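Local coordinates for uncharacterized protein aq_328 (Aquifex aeolicus, PDB 1R4V), which is of unknown function but adopts an ancestral histone fold within a single chain, and may take part in protein heterodimerization as histone-fold relatives do, at residues A[62-67]-A[82-87]. Numbering follows the deposited sequence.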
loop_
_atom_site.group_PDB
_atom_site.type_symbol
_atom_site.label_atom_id
_atom_site.label_comp_id
_atom_site.label_asym_id
_atom_site.label_seq_id
_atom_site.Cartn_x
_atom_site.Cartn_y
_atom_site.Cartn_z
ATOM N N LYS A 62 -0.200 8.493 5.676
ATOM C CA LYS A 62 0.790 8.688 6.752
ATOM C C LYS A 62 2.209 8.936 6.258
ATOM O O LYS A 62 3.014 9.591 6.936
ATOM C CB LYS A 62 0.764 7.529 7.742
ATOM C CG LYS A 62 -0.454 7.589 8.605
ATOM C CD LYS A 62 -0.445 6.526 9.703
ATOM C CE LYS A 62 -0.240 7.160 11.076
ATOM N NZ LYS A 62 -0.294 6.170 12.189
ATOM N N LEU A 63 2.520 8.484 5.052
ATOM C CA LEU A 63 3.817 8.781 4.479
ATOM C C LEU A 63 4.021 10.264 4.185
ATOM O O LEU A 63 5.158 10.703 4.028
ATOM C CB LEU A 63 4.062 7.974 3.200
ATOM C CG LEU A 63 4.053 6.451 3.368
ATOM C CD1 LEU A 63 4.196 5.758 2.035
ATOM C CD2 LEU A 63 5.108 5.968 4.338
ATOM N N PHE A 64 2.942 11.026 4.119
ATOM C CA PHE A 64 3.018 12.474 3.914
ATOM C C PHE A 64 3.234 13.281 5.209
ATOM O O PHE A 64 3.342 14.507 5.180
ATOM C CB PHE A 64 1.800 12.936 3.103
ATOM C CG PHE A 64 1.874 12.530 1.666
ATOM C CD1 PHE A 64 1.536 11.231 1.274
ATOM C CD2 PHE A 64 2.321 13.419 0.691
ATOM C CE1 PHE A 64 1.636 10.833 -0.046
ATOM C CE2 PHE A 64 2.414 13.004 -0.619
ATOM C CZ PHE A 64 2.067 11.730 -0.994
ATOM N N TYR A 65 3.327 12.625 6.364
ATOM C CA TYR A 65 3.717 13.298 7.601
ATOM C C TYR A 65 5.089 13.958 7.449
ATOM O O TYR A 65 6.076 13.320 7.058
ATOM C CB TYR A 65 3.784 12.300 8.775
ATOM C CG TYR A 65 4.317 12.896 10.062
ATOM C CD1 TYR A 65 3.487 13.659 10.889
ATOM C CD2 TYR A 65 5.647 12.693 10.452
ATOM C CE1 TYR A 65 3.982 14.226 12.093
ATOM C CE2 TYR A 65 6.146 13.235 11.649
ATOM C CZ TYR A 65 5.322 14.011 12.457
ATOM O OH TYR A 65 5.854 14.510 13.639
ATOM N N GLY A 66 5.127 15.245 7.724
ATOM C CA GLY A 66 6.346 16.041 7.596
ATOM C C GLY A 66 6.730 16.445 6.189
ATOM O O GLY A 66 7.668 17.234 6.046
ATOM N N ALA A 67 6.010 15.983 5.167
ATOM C CA ALA A 67 6.437 16.181 3.788
ATOM C C ALA A 67 6.408 17.634 3.294
ATOM O O ALA A 67 7.326 18.071 2.606
ATOM C CB ALA A 67 5.703 15.288 2.826
ATOM N N ALA A 82 11.907 12.323 -1.858
ATOM C CA ALA A 82 12.860 12.617 -0.766
ATOM C C ALA A 82 12.215 13.256 0.456
ATOM O O ALA A 82 12.793 13.213 1.545
ATOM C CB ALA A 82 13.926 13.560 -1.253
ATOM N N ASP A 83 11.048 13.876 0.265
ATOM C CA ASP A 83 10.299 14.549 1.329
ATOM C C ASP A 83 9.364 13.622 2.103
ATOM O O ASP A 83 8.818 14.025 3.102
ATOM C CB ASP A 83 9.434 15.667 0.741
ATOM C CG ASP A 83 10.247 16.716 -0.007
ATOM O OD1 ASP A 83 11.384 17.030 0.450
ATOM O OD2 ASP A 83 9.826 17.284 -1.046
ATOM N N LEU A 84 9.113 12.414 1.625
ATOM C CA LEU A 84 8.171 11.512 2.288
ATOM C C LEU A 84 8.765 10.865 3.531
ATOM O O LEU A 84 9.990 10.805 3.707
ATOM C CB LEU A 84 7.669 10.429 1.353
ATOM C CG LEU A 84 6.868 10.882 0.134
ATOM C CD1 LEU A 84 6.261 9.667 -0.544
ATOM C CD2 LEU A 84 5.771 11.877 0.472
ATOM N N ASN A 85 7.863 10.391 4.392
ATOM C CA ASN A 85 8.204 9.752 5.645
ATOM C C ASN A 85 8.467 8.246 5.445
ATOM O O ASN A 85 8.101 7.466 6.310
ATOM C CB ASN A 85 7.065 10.021 6.643
ATOM C CG ASN A 85 7.520 10.057 8.084
ATOM O OD1 ASN A 85 8.448 10.779 8.424
ATOM N ND2 ASN A 85 6.854 9.286 8.942
ATOM N N ILE A 86 9.115 7.811 4.355
ATOM C CA ILE A 86 9.415 6.406 4.129
ATOM C C ILE A 86 10.661 5.985 4.941
ATOM O O ILE A 86 11.687 6.648 4.845
ATOM C CB ILE A 86 9.614 6.133 2.616
ATOM C CG1 ILE A 86 8.311 6.425 1.856
ATOM C CG2 ILE A 86 10.077 4.708 2.341
ATOM C CD1 ILE A 86 8.451 6.427 0.344
ATOM N N THR A 87 10.517 4.913 5.726
ATOM C CA THR A 87 11.551 4.272 6.544
ATOM C C THR A 87 12.300 3.219 5.759
ATOM O O THR A 87 11.800 2.768 4.736
ATOM C CB THR A 87 10.940 3.466 7.753
ATOM O OG1 THR A 87 10.022 2.445 7.301
ATOM C CG2 THR A 87 10.144 4.358 8.667
HETATM O O HOH W 1 4.693 7.600 8.144
#
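Over one face of the Phe64 ring sits Leu84 CD2, a CH-pi contact 3.8 Å from the ring centroid and 15° off its normal; the same methyl reaches Ala67 CB. At the Tyr65 ring edge, in plane, lies Asn85 OD1, 4.0 Å from Tyr65 CD2, with the amide turned 69° against the ring. Asn85 CG lies roughly anti to the backbone N (chi1 -151°), which lays the amide alongside the tyrosine. The one direct hydrogen bond between 62-67 and 82-87 is nearly straight: Asn85 N gives to Leu63 O at 2.7 Å, in the carbonyl plane. One water accepts from Asn85 ND2 and donates a weak bond to Lys62 O. Leu63 CD2 packs on Ile86 CG1 at 4.1 Å, and Ala67 CA sends a CA-H...O contact to Asp83 O at 3.3 Å. Arg70 of helix 67-73 donates to Tyr65 O and Asp83 O and, weakly, to Asn85 OD1, while Ile134 of helix 131-149 touches Leu63 and Leu84. In this histone-fold chain, largely buried hydrocarbon and the Asn85-Leu63 bond thus join turn 62-65 to the loop entering helix 88-98; Tyr65 O and Asp83 O probably favour the shared arginine's charge.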